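Emp46p (Saccharomyces cerevisiae, PDB 2A6V) is a potassium-binding, calcium-independent lectin of the legume-like family that acts as a cargo receptor and is involved in the secretion of glycoproteins. Local coordinates at residues Asp33-Lys36 against Arg41-Leu44; Gly79-Gly84 against Ser206-Glu211; Glu99-Ser104 against Leu136-Ser141; Leu114-Asp119 against Thr126-Asp131. One frame throughout, in Å; residues are numbered along the deposited sequence.

Contact 1: Asp33-Lys36 against Arg41-Leu44; sequences DKVK and RFVL
Lys36 and Val43 face each other as an antiparallel hydrogen-bonded pair. Val43 N donates to Lys36 O at 2.9 Å in an almost straight bond of 170°. Lys36 N returns a bond to Val43 O at 3.1 Å. Each of these carbonyl oxygens also has a C-H neighbour. Val35 CA lies 3.3 Å from Val43 O, and Phe42 CA lies 3.4 Å from Lys36 O.

The apolar contact is made by one methyl group. Val35 CG2 rests 3.7 Å from Phe42 CD1, approaching the ring obliquely. The same methyl lies 3.8 Å from Leu44 CD2. With CG1 turned between the backbone N and the carbonyl carbon (chi1 66°), Val35 CG2 lies anti to N and within touch of both residues. Lys36 O sits at the edge of the Phe42 ring, near its plane.

On the other face, Lys36 CG passes Val43 CB at 4.3 Å. Val43 CG2 lies over one face of the Arg41 guanidinium group. Arg41 NE forms a salt bridge with Glu211, and its NH1 bonds to Glu38 O.

Behind the apolar trio stands Leu54 of strand 51-56, which touches Val35, Phe42 and Leu44. Strand 41-43 is held on its other side by strand 209-218, through backbone bonds of Phe42 with Ile212 and Leu44 with Phe210. The contact is therefore a hairpin at the border of one sheet of the beta sandwich. The pairing satisfies N and O of both Lys36 and Val43. Val35, Phe42 and Leu44 turn apolar groups to the opposing sheet; Val43 shares the other face with charged Lys36 and Arg41.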
loop_
_atom_site.group_PDB
_atom_site.type_symbol
_atom_site.label_atom_id
_atom_site.label_comp_id
_atom_site.label_asym_id
_atom_site.label_seq_id
_atom_site.Cartn_x
_atom_site.Cartn_y
_atom_site.Cartn_z
ATOM N N ASP A 33 -11.962 -5.594 7.427
ATOM C CA ASP A 33 -11.613 -6.786 8.173
ATOM C C ASP A 33 -11.112 -6.429 9.572
ATOM O O ASP A 33 -11.833 -5.746 10.277
ATOM C CB ASP A 33 -10.697 -7.672 7.335
ATOM C CG ASP A 33 -11.434 -8.260 6.173
ATOM O OD1 ASP A 33 -12.356 -9.061 6.455
ATOM O OD2 ASP A 33 -11.232 -7.942 4.992
ATOM N N LYS A 34 -9.920 -6.868 9.977
ATOM C CA LYS A 34 -9.521 -6.786 11.383
ATOM C C LYS A 34 -8.700 -5.552 11.768
ATOM O O LYS A 34 -8.252 -5.440 12.914
ATOM C CB LYS A 34 -8.772 -8.046 11.797
ATOM C CG LYS A 34 -9.581 -9.305 11.625
ATOM C CD LYS A 34 -10.806 -9.264 12.520
ATOM C CE LYS A 34 -11.467 -10.618 12.696
ATOM N NZ LYS A 34 -12.114 -10.718 14.041
ATOM N N VAL A 35 -8.540 -4.605 10.851
ATOM C CA VAL A 35 -7.759 -3.417 11.158
ATOM C C VAL A 35 -8.342 -2.697 12.369
ATOM O O VAL A 35 -9.556 -2.511 12.467
ATOM C CB VAL A 35 -7.639 -2.467 9.940
ATOM C CG1 VAL A 35 -8.962 -1.878 9.544
ATOM C CG2 VAL A 35 -6.625 -1.364 10.221
ATOM N N LYS A 36 -7.470 -2.319 13.301
ATOM C CA LYS A 36 -7.883 -1.547 14.476
ATOM C C LYS A 36 -6.917 -0.390 14.746
ATOM O O LYS A 36 -5.714 -0.537 14.576
ATOM C CB LYS A 36 -7.943 -2.439 15.695
ATOM C CG LYS A 36 -6.697 -3.219 15.980
ATOM C CD LYS A 36 -6.713 -3.958 17.347
ATOM C CE LYS A 36 -7.984 -4.749 17.614
ATOM N NZ LYS A 36 -7.731 -6.149 18.104
ATOM N N ARG A 41 -1.667 4.061 16.180
ATOM C CA ARG A 41 -1.456 3.546 14.817
ATOM C C ARG A 41 -2.433 2.449 14.480
ATOM O O ARG A 41 -3.084 1.855 15.369
ATOM C CB ARG A 41 -0.001 3.108 14.603
ATOM C CG ARG A 41 0.380 1.694 14.951
ATOM C CD ARG A 41 0.146 1.292 16.378
ATOM N NE ARG A 41 0.701 -0.015 16.736
ATOM C CZ ARG A 41 0.550 -0.586 17.908
ATOM N NH1 ARG A 41 -0.223 -0.034 18.832
ATOM N NH2 ARG A 41 1.143 -1.740 18.152
ATOM N N PHE A 42 -2.609 2.211 13.186
ATOM C CA PHE A 42 -3.437 1.114 12.749
ATOM C C PHE A 42 -2.654 -0.185 12.738
ATOM O O PHE A 42 -1.534 -0.232 12.259
ATOM C CB PHE A 42 -3.988 1.356 11.352
ATOM C CG PHE A 42 -5.143 2.314 11.287
ATOM C CD1 PHE A 42 -6.364 1.997 11.860
ATOM C CD2 PHE A 42 -5.021 3.528 10.628
ATOM C CE1 PHE A 42 -7.443 2.905 11.769
ATOM C CE2 PHE A 42 -6.099 4.413 10.515
ATOM C CZ PHE A 42 -7.288 4.100 11.082
ATOM N N VAL A 43 -3.230 -1.222 13.308
ATOM C CA VAL A 43 -2.687 -2.557 13.235
ATOM C C VAL A 43 -3.594 -3.301 12.248
ATOM O O VAL A 43 -4.778 -3.560 12.537
ATOM C CB VAL A 43 -2.660 -3.250 14.604
ATOM C CG1 VAL A 43 -2.111 -4.676 14.462
ATOM C CG2 VAL A 43 -1.837 -2.427 15.604
ATOM N N LEU A 44 -3.064 -3.593 11.068
ATOM C CA LEU A 44 -3.830 -4.255 10.022
ATOM C C LEU A 44 -4.109 -5.693 10.383
ATOM O O LEU A 44 -5.196 -6.189 10.081
ATOM C CB LEU A 44 -3.070 -4.194 8.684
ATOM C CG LEU A 44 -2.895 -2.814 8.053
ATOM C CD1 LEU A 44 -1.860 -2.873 6.931
ATOM C CD2 LEU A 44 -4.203 -2.275 7.501
#

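Contact 2: Gly79-Gly84 against Ser206-Glu211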
loop_
_atom_site.group_PDB
_atom_site.type_symbol
_atom_site.label_atom_id
_atom_site.label_comp_id
_atom_site.label_asym_id
_atom_site.label_seq_id
_atom_site.Cartn_x
_atom_site.Cartn_y
_atom_site.Cartn_z
ATOM N N GLY A 79 10.863 -14.384 10.245
ATOM C CA GLY A 79 10.968 -15.756 9.824
ATOM C C GLY A 79 10.084 -16.031 8.629
ATOM O O GLY A 79 9.409 -15.145 8.103
ATOM N N SER A 80 10.049 -17.301 8.253
ATOM C CA SER A 80 9.367 -17.726 7.051
ATOM C C SER A 80 7.855 -17.532 7.203
ATOM O O SER A 80 7.283 -17.827 8.242
ATOM C CB SER A 80 9.707 -19.196 6.768
ATOM O OG SER A 80 9.113 -19.643 5.572
ATOM N N THR A 81 7.235 -17.022 6.143
ATOM C CA THR A 81 5.808 -16.764 6.113
ATOM C C THR A 81 5.422 -16.357 4.705
ATOM O O THR A 81 6.258 -15.852 3.957
ATOM C CB THR A 81 5.457 -15.616 7.097
ATOM O OG1 THR A 81 4.055 -15.357 7.050
ATOM C CG2 THR A 81 6.112 -14.265 6.704
ATOM N N LYS A 82 4.167 -16.594 4.341
ATOM C CA LYS A 82 3.604 -16.076 3.098
ATOM C C LYS A 82 2.828 -14.787 3.317
ATOM O O LYS A 82 2.307 -14.199 2.375
ATOM C CB LYS A 82 2.712 -17.136 2.447
ATOM C CG LYS A 82 3.538 -18.293 1.839
ATOM C CD LYS A 82 4.341 -17.821 0.613
ATOM C CE LYS A 82 5.242 -18.898 0.062
ATOM N NZ LYS A 82 6.241 -18.369 -0.892
ATOM N N GLY A 83 2.780 -14.317 4.561
ATOM C CA GLY A 83 2.123 -13.062 4.855
ATOM C C GLY A 83 2.851 -11.900 4.236
ATOM O O GLY A 83 4.028 -11.983 3.915
ATOM N N GLY A 84 2.148 -10.798 4.061
ATOM C CA GLY A 84 2.738 -9.631 3.449
ATOM C C GLY A 84 1.842 -8.422 3.516
ATOM O O GLY A 84 0.686 -8.523 3.941
ATOM N N SER A 206 1.966 -17.004 13.190
ATOM C CA SER A 206 3.108 -16.378 13.863
ATOM C C SER A 206 2.832 -14.921 14.262
ATOM O O SER A 206 3.629 -14.314 14.960
ATOM C CB SER A 206 4.361 -16.454 12.984
ATOM O OG SER A 206 4.645 -17.790 12.578
ATOM N N LYS A 207 1.725 -14.353 13.788
ATOM C CA LYS A 207 1.189 -13.095 14.312
ATOM C C LYS A 207 2.023 -11.869 13.953
ATOM O O LYS A 207 2.060 -10.899 14.699
ATOM C CB LYS A 207 0.987 -13.180 15.834
ATOM C CG LYS A 207 -0.374 -12.678 16.305
ATOM C CD LYS A 207 -0.438 -12.548 17.839
ATOM C CE LYS A 207 -1.070 -11.239 18.299
ATOM N NZ LYS A 207 -0.359 -9.992 17.846
ATOM N N GLU A 208 2.663 -11.896 12.783
ATOM C CA GLU A 208 3.314 -10.695 12.258
ATOM C C GLU A 208 2.350 -9.507 12.323
ATOM O O GLU A 208 1.197 -9.600 11.904
ATOM C CB GLU A 208 3.767 -10.905 10.800
ATOM C CG GLU A 208 4.694 -9.816 10.300
ATOM C CD GLU A 208 5.482 -10.189 9.032
ATOM O OE1 GLU A 208 5.273 -11.268 8.425
ATOM O OE2 GLU A 208 6.341 -9.380 8.650
ATOM N N SER A 209 2.816 -8.384 12.853
ATOM C CA SER A 209 1.960 -7.223 13.034
ATOM C C SER A 209 2.289 -6.171 11.984
ATOM O O SER A 209 3.257 -5.414 12.125
ATOM C CB SER A 209 2.103 -6.653 14.449
ATOM O OG SER A 209 1.128 -5.632 14.645
ATOM N N PHE A 210 1.486 -6.129 10.936
ATOM C CA PHE A 210 1.622 -5.110 9.902
ATOM C C PHE A 210 0.849 -3.884 10.318
ATOM O O PHE A 210 -0.345 -3.966 10.596
ATOM C CB PHE A 210 1.111 -5.633 8.557
ATOM C CG PHE A 210 1.949 -6.752 7.987
ATOM C CD1 PHE A 210 3.202 -6.484 7.453
ATOM C CD2 PHE A 210 1.495 -8.056 7.997
ATOM C CE1 PHE A 210 3.970 -7.487 6.898
ATOM C CE2 PHE A 210 2.284 -9.079 7.452
ATOM C CZ PHE A 210 3.521 -8.767 6.904
ATOM N N GLU A 211 1.528 -2.748 10.346
ATOM C CA GLU A 211 0.999 -1.523 10.961
ATOM C C GLU A 211 1.174 -0.320 10.066
ATOM O O GLU A 211 2.193 -0.197 9.386
ATOM C CB GLU A 211 1.668 -1.268 12.298
ATOM C CG GLU A 211 1.678 -2.496 13.189
ATOM C CD GLU A 211 2.212 -2.272 14.582
ATOM O OE1 GLU A 211 2.628 -1.138 14.896
ATOM O OE2 GLU A 211 2.203 -3.230 15.374
HETATM O O HOH W 1 4.990 -18.165 9.899
HETATM O O HOH W 2 3.177 -12.933 8.219
HETATM O O HOH W 3 6.140 -10.966 5.768
#
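Thr81 and Gly84 make the direct contacts with Glu208 and Phe210, and waters fill in around them. Ser80 comes first. Its O accepts from a water at 2.8 Å, and that water accepts from Ser206 OG. Thr81 follows, crossing Glu208 at about a right angle with CG2 3.6 Å from Glu208 OE1. Its torsion (chi1 179°) places OG1 anti to the backbone N. There OG1 accepts from Gly83 N at 3.0 Å, closing an ST turn, and also bonds to Asp204. A second water donates to both Thr81 OG1 and Glu208 OE1. Gly83 O accepts a hydrogen bond from a third water, which also donates to Glu208 OE1 at 2.8 Å. Gly84 begins strand 84-90 and lies over one face of the Phe210 ring, with CA 3.6 Å from CZ. Glu208 CG lies over the opposite face. Both are offset toward the rim, so the ring has backbone on one face and the Glu208 chain on the other. The third water sits at the ring edge, in its plane. OE1 of the buried carboxylate accepts hydrogen bonds from two waters, and OE2 bonds to Ser74 OG; this would probably favour the ionised form.

Contact 3: Glu99-Ser104 against Leu136-Ser141. With K (potassium ion), chain C.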
loop_
_atom_site.group_PDB
_atom_site.type_symbol
_atom_site.label_atom_id
_atom_site.label_comp_id
_atom_site.label_asym_id
_atom_site.label_seq_id
_atom_site.Cartn_x
_atom_site.Cartn_y
_atom_site.Cartn_z
ATOM N N GLU A 99 -8.579 -11.960 -1.581
ATOM C CA GLU A 99 -7.766 -13.164 -1.795
ATOM C C GLU A 99 -6.295 -12.838 -1.967
ATOM O O GLU A 99 -5.442 -13.639 -1.628
ATOM C CB GLU A 99 -8.327 -13.991 -2.977
ATOM C CG GLU A 99 -7.564 -15.254 -3.399
ATOM C CD GLU A 99 -7.582 -16.382 -2.377
ATOM O OE1 GLU A 99 -8.172 -16.222 -1.298
ATOM O OE2 GLU A 99 -6.955 -17.420 -2.678
ATOM N N LEU A 100 -6.001 -11.637 -2.452
ATOM C CA LEU A 100 -4.634 -11.192 -2.656
ATOM C C LEU A 100 -4.206 -10.206 -1.551
ATOM O O LEU A 100 -4.667 -9.068 -1.491
ATOM C CB LEU A 100 -4.527 -10.544 -4.042
ATOM C CG LEU A 100 -3.129 -10.247 -4.563
ATOM C CD1 LEU A 100 -2.216 -11.476 -4.575
ATOM C CD2 LEU A 100 -3.248 -9.643 -5.961
ATOM N N PHE A 101 -3.361 -10.688 -0.644
ATOM C CA PHE A 101 -2.840 -9.913 0.499
ATOM C C PHE A 101 -3.864 -9.126 1.284
ATOM O O PHE A 101 -3.633 -8.011 1.707
ATOM C CB PHE A 101 -1.587 -9.128 0.060
ATOM C CG PHE A 101 -0.475 -10.043 -0.314
ATOM C CD1 PHE A 101 0.295 -10.617 0.666
ATOM C CD2 PHE A 101 -0.287 -10.431 -1.652
ATOM C CE1 PHE A 101 1.285 -11.515 0.359
ATOM C CE2 PHE A 101 0.680 -11.348 -1.973
ATOM C CZ PHE A 101 1.484 -11.893 -0.961
ATOM N N GLY A 102 -5.027 -9.743 1.478
ATOM C CA GLY A 102 -6.110 -9.145 2.225
ATOM C C GLY A 102 -6.783 -7.953 1.564
ATOM O O GLY A 102 -7.576 -7.260 2.196
ATOM N N GLY A 103 -6.497 -7.704 0.304
ATOM C CA GLY A 103 -6.855 -6.442 -0.298
ATOM C C GLY A 103 -7.633 -6.441 -1.599
ATOM O O GLY A 103 -8.312 -5.459 -1.901
ATOM N N SER A 104 -7.513 -7.504 -2.374
ATOM C CA SER A 104 -8.027 -7.507 -3.742
ATOM C C SER A 104 -8.298 -8.922 -4.229
ATOM O O SER A 104 -7.730 -9.893 -3.740
ATOM C CB SER A 104 -6.967 -6.867 -4.649
ATOM O OG SER A 104 -7.400 -6.782 -6.004
ATOM N N LEU A 136 -3.553 -12.768 -11.079
ATOM C CA LEU A 136 -2.171 -12.684 -10.648
ATOM C C LEU A 136 -1.903 -13.841 -9.706
ATOM O O LEU A 136 -2.506 -13.900 -8.623
ATOM C CB LEU A 136 -1.928 -11.354 -9.926
ATOM C CG LEU A 136 -0.474 -10.911 -9.676
ATOM C CD1 LEU A 136 -0.427 -9.425 -9.312
ATOM C CD2 LEU A 136 0.205 -11.694 -8.563
ATOM N N ASP A 137 -1.024 -14.752 -10.121
ATOM C CA ASP A 137 -0.513 -15.805 -9.246
ATOM C C ASP A 137 0.804 -15.294 -8.697
ATOM O O ASP A 137 1.746 -15.090 -9.449
ATOM C CB ASP A 137 -0.296 -17.129 -10.003
ATOM C CG ASP A 137 0.661 -18.063 -9.274
ATOM O OD1 ASP A 137 0.569 -18.209 -8.032
ATOM O OD2 ASP A 137 1.558 -18.688 -9.859
ATOM N N ILE A 138 0.878 -15.086 -7.391
ATOM C CA ILE A 138 2.011 -14.368 -6.822
ATOM C C ILE A 138 3.316 -15.093 -7.106
ATOM O O ILE A 138 4.351 -14.457 -7.234
ATOM C CB ILE A 138 1.801 -14.109 -5.300
ATOM C CG1 ILE A 138 2.778 -13.058 -4.783
ATOM C CG2 ILE A 138 1.921 -15.394 -4.517
ATOM C CD1 ILE A 138 2.619 -11.727 -5.439
ATOM N N GLU A 139 3.278 -16.416 -7.241
ATOM C CA GLU A 139 4.504 -17.164 -7.528
ATOM C C GLU A 139 4.958 -16.975 -8.983
ATOM O O GLU A 139 6.075 -16.530 -9.235
ATOM C CB GLU A 139 4.276 -18.642 -7.200
ATOM C CG GLU A 139 5.434 -19.571 -7.492
ATOM C CD GLU A 139 5.114 -21.019 -7.170
ATOM O OE1 GLU A 139 3.912 -21.378 -7.120
ATOM O OE2 GLU A 139 6.068 -21.803 -6.980
ATOM N N SER A 140 4.087 -17.278 -9.938
ATOM C CA SER A 140 4.474 -17.320 -11.357
ATOM C C SER A 140 4.277 -16.026 -12.166
ATOM O O SER A 140 4.952 -15.828 -13.180
ATOM C CB SER A 140 3.739 -18.472 -12.069
ATOM O OG SER A 140 2.348 -18.248 -12.105
ATOM N N SER A 141 3.359 -15.154 -11.762
ATOM C CA SER A 141 3.161 -13.895 -12.472
ATOM C C SER A 141 4.341 -12.975 -12.242
ATOM O O SER A 141 4.864 -12.910 -11.137
ATOM C CB SER A 141 1.900 -13.168 -12.024
ATOM O OG SER A 141 0.782 -13.973 -12.276
HETATM K K K C . 6.151 -13.613 -8.957
HETATM O O HOH W 4 8.177 -14.404 -7.161
HETATM O O HOH W 5 8.284 -13.445 -10.840
#
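The loop bearing Leu100 and Phe101 meets the turn bearing Leu136 and Ile138 through side chains; the nearest CA atoms, of Leu100 and Ile138, are 8.5 Å apart. No hydrogen bond crosses between the segments. The first segment is a tight loop. Phe101 and Gly102 both have positive phi angles and form the centre of a type I' turn, closed by Gly103 N to Leu100 O at 2.9 Å. The second segment curls into a helix-like turn. Asp137 starts it with an Asx motif: its OD2 accepts from Ser140 N at 2.9 Å, met from above the carboxylate plane. This turn directs three backbone oxygens at one potassium ion, with Ile138 O and Ser141 O each at 2.6 Å and Glu139 O a little farther.

Ile138 meets Phe101 at about a right angle. Its CG1 lies 3.9 Å from Phe101 CE2, at the ring edge and in the ring plane. A chi1 of -165° carries CG1 anti to the backbone N and out to the ring. Leu100 CD2 and Leu136 CD1 make a looser contact at 4.4 Å. Met112 touches Leu100 and Ile138, and Leu114 touches Phe101 and Ile138; both belong to strand 111-115.

Two waters and Tyr128 OH complete the potassium site. Ile138 has two roles: its side chain packs on Phe101, while its carbonyl binds the ion, so the apolar contact and the ion meet at one residue of the turn.

Contact 4: Leu114-Asp119 against Thr126-Asp131; sequences LLRLDD and TAYLND. With K (potassium ion), chain C.
Leu114 and Thr126 lie side by side and point the same way, on the face of the sheet that also carries Tyr128. Their backbones form an antiparallel hydrogen-bonded pair. Leu114 N donates to Thr126 O at 2.8 Å, and Thr126 N donates back to Leu114 O at 2.9 Å in the carbonyl plane. Leu114 CD2 reaches the Tyr128 ring only loosely and obliquely.

Beyond the corner at Arg116, Asp118 turns toward the second strand. Its side chain crosses Thr126 at about a right angle. It meets Tyr128 obliquely, with the carboxylate and ring planes 36° apart. Asp118 CG is anti to the backbone N (chi1 177°), which carries OD1 toward a water. These polar ends are joined through this one water. The water donates to Asp118 OD1 and Tyr128 OH, each at 2.7 Å. It accepts from Thr126 OG1 at 2.8 Å and from Arg116 NE at 3.0 Å, so four bonds fix it. It lies in the plane of both the tyrosine ring and the guanidinium group, at the edge of each.

Arg116 NH2 forms salt bridges to Asp119 OD1 at 3.0 Å and, longer, to Asp118 OD1; both hydrogen bonds are weak. Backbone N atoms of Lys120 and Leu121 hold Asp118 OD2.

Tyr128 OH binds the potassium ion at 2.9 Å, again in the ring plane. A water on the ion donates to OD1 of both aspartates after the corner, making them second-shell partners. Tyr128 OH and the carbonyls of Ile138, Glu139 and Ser141 form one of the two potassium sites of this legume-lectin-like beta sandwich.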
loop_
_atom_site.group_PDB
_atom_site.type_symbol
_atom_site.label_atom_id
_atom_site.label_comp_id
_atom_site.label_asym_id
_atom_site.label_seq_id
_atom_site.Cartn_x
_atom_site.Cartn_y
_atom_site.Cartn_z
ATOM N N LEU A 114 4.273 -4.633 -3.139
ATOM C CA LEU A 114 4.151 -5.659 -2.153
ATOM C C LEU A 114 5.435 -5.805 -1.368
ATOM O O LEU A 114 6.506 -5.940 -1.958
ATOM C CB LEU A 114 3.809 -6.975 -2.842
ATOM C CG LEU A 114 3.726 -8.207 -1.979
ATOM C CD1 LEU A 114 2.627 -8.125 -0.930
ATOM C CD2 LEU A 114 3.499 -9.407 -2.888
ATOM N N LEU A 115 5.330 -5.774 -0.038
ATOM C CA LEU A 115 6.378 -6.140 0.894
ATOM C C LEU A 115 6.090 -7.541 1.374
ATOM O O LEU A 115 5.071 -7.788 2.033
ATOM C CB LEU A 115 6.454 -5.198 2.091
ATOM C CG LEU A 115 7.126 -3.860 1.810
ATOM C CD1 LEU A 115 6.366 -3.021 0.769
ATOM C CD2 LEU A 115 7.343 -3.095 3.055
ATOM N N ARG A 116 6.951 -8.484 1.013
ATOM C CA ARG A 116 6.781 -9.872 1.426
ATOM C C ARG A 116 8.110 -10.588 1.305
ATOM O O ARG A 116 9.114 -9.981 0.923
ATOM C CB ARG A 116 5.710 -10.574 0.588
ATOM C CG ARG A 116 6.109 -11.012 -0.809
ATOM C CD ARG A 116 5.317 -12.223 -1.316
ATOM N NE ARG A 116 5.766 -12.646 -2.639
ATOM C CZ ARG A 116 5.715 -13.892 -3.084
ATOM N NH1 ARG A 116 5.208 -14.865 -2.323
ATOM N NH2 ARG A 116 6.184 -14.177 -4.298
ATOM N N LEU A 117 8.101 -11.861 1.661
ATOM C CA LEU A 117 9.216 -12.747 1.360
ATOM C C LEU A 117 8.954 -13.342 -0.001
ATOM O O LEU A 117 8.195 -14.309 -0.156
ATOM C CB LEU A 117 9.356 -13.811 2.440
ATOM C CG LEU A 117 9.431 -13.288 3.873
ATOM C CD1 LEU A 117 9.757 -14.373 4.823
ATOM C CD2 LEU A 117 10.420 -12.168 4.012
ATOM N N ASP A 118 9.522 -12.711 -1.011
ATOM C CA ASP A 118 9.364 -13.207 -2.353
ATOM C C ASP A 118 10.036 -14.573 -2.446
ATOM O O ASP A 118 11.006 -14.843 -1.756
ATOM C CB ASP A 118 9.970 -12.221 -3.334
ATOM C CG ASP A 118 9.905 -12.714 -4.742
ATOM O OD1 ASP A 118 8.897 -12.499 -5.418
ATOM O OD2 ASP A 118 10.845 -13.348 -5.245
ATOM N N ASP A 119 9.483 -15.463 -3.257
ATOM C CA ASP A 119 9.961 -16.852 -3.186
ATOM C C ASP A 119 11.372 -16.996 -3.694
ATOM O O ASP A 119 12.034 -17.961 -3.356
ATOM C CB ASP A 119 9.030 -17.838 -3.866
ATOM C CG ASP A 119 8.636 -17.423 -5.232
ATOM O OD1 ASP A 119 7.791 -16.489 -5.370
ATOM O OD2 ASP A 119 9.042 -18.052 -6.229
ATOM N N THR A 126 8.250 -5.839 -4.283
ATOM C CA THR A 126 7.977 -6.238 -5.665
ATOM C C THR A 126 6.752 -5.525 -6.169
ATOM O O THR A 126 5.767 -5.390 -5.430
ATOM C CB THR A 126 7.838 -7.769 -5.820
ATOM O OG1 THR A 126 6.988 -8.315 -4.791
ATOM C CG2 THR A 126 9.205 -8.445 -5.663
ATOM N N ALA A 127 6.827 -4.992 -7.377
ATOM C CA ALA A 127 5.770 -4.182 -7.957
ATOM C C ALA A 127 5.146 -4.915 -9.131
ATOM O O ALA A 127 5.855 -5.359 -10.043
ATOM C CB ALA A 127 6.325 -2.830 -8.383
ATOM N N TYR A 128 3.825 -5.035 -9.108
ATOM C CA TYR A 128 3.089 -5.802 -10.095
ATOM C C TYR A 128 2.039 -4.913 -10.735
ATOM O O TYR A 128 1.368 -4.124 -10.068
ATOM C CB TYR A 128 2.367 -6.958 -9.411
ATOM C CG TYR A 128 3.239 -8.057 -8.889
ATOM C CD1 TYR A 128 3.419 -9.223 -9.625
ATOM C CD2 TYR A 128 3.843 -7.975 -7.642
ATOM C CE1 TYR A 128 4.195 -10.252 -9.150
ATOM C CE2 TYR A 128 4.637 -9.039 -7.148
ATOM C CZ TYR A 128 4.813 -10.172 -7.939
ATOM O OH TYR A 128 5.590 -11.225 -7.485
ATOM N N LEU A 129 1.848 -5.084 -12.036
ATOM C CA LEU A 129 0.752 -4.481 -12.759
ATOM C C LEU A 129 -0.195 -5.566 -13.238
ATOM O O LEU A 129 0.237 -6.631 -13.665
ATOM C CB LEU A 129 1.306 -3.726 -13.965
ATOM C CG LEU A 129 1.857 -2.342 -13.725
ATOM C CD1 LEU A 129 2.636 -1.879 -14.971
ATOM C CD2 LEU A 129 0.750 -1.371 -13.390
ATOM N N ASN A 130 -1.490 -5.314 -13.146
ATOM C CA ASN A 130 -2.487 -6.193 -13.728
ATOM C C ASN A 130 -3.477 -5.313 -14.478
ATOM O O ASN A 130 -3.768 -4.211 -14.055
ATOM C CB ASN A 130 -3.168 -7.025 -12.633
ATOM C CG ASN A 130 -3.958 -8.195 -13.190
ATOM O OD1 ASN A 130 -4.114 -8.338 -14.411
ATOM N ND2 ASN A 130 -4.461 -9.048 -12.302
ATOM N N ASP A 131 -3.945 -5.795 -15.623
ATOM C CA ASP A 131 -4.884 -5.048 -16.462
ATOM C C ASP A 131 -6.318 -5.544 -16.360
ATOM O O ASP A 131 -7.177 -5.161 -17.169
ATOM C CB ASP A 131 -4.419 -5.077 -17.923
ATOM C CG ASP A 131 -4.353 -6.479 -18.499
ATOM O OD1 ASP A 131 -4.779 -7.453 -17.838
ATOM O OD2 ASP A 131 -3.873 -6.701 -19.626
HETATM K K K C . 6.151 -13.613 -8.957
HETATM O O HOH W 6 7.990 -8.449 -2.363
HETATM O O HOH W 7 6.702 -11.047 -4.993
HETATM O O HOH W 4 8.177 -14.404 -7.161
HETATM O O HOH W 5 8.284 -13.445 -10.840
#

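In the fold
Contact 1 comes first along the chain. Contact 2 then closes a long loop that encloses contact 3, which in turn encloses contact 4. Contacts 1 and 2 have centres 14 Å apart and touch where strand 41-43 pairs with strand 209-218 in one sheet. Contact 2 also reaches the other sheet, where Gly84 begins strand 84-90; contact 4 pairs strands 111-115 and 124-131 of that sheet. Contacts 3 and 4 are the closest couple, with centres 8 Å apart, and share a potassium ion and two of its waters. Contact 2 packs on both, through Phe101 and Leu117. Contacts 3 and 4 thus build one potassium site, with contacts 1 and 2 farther away.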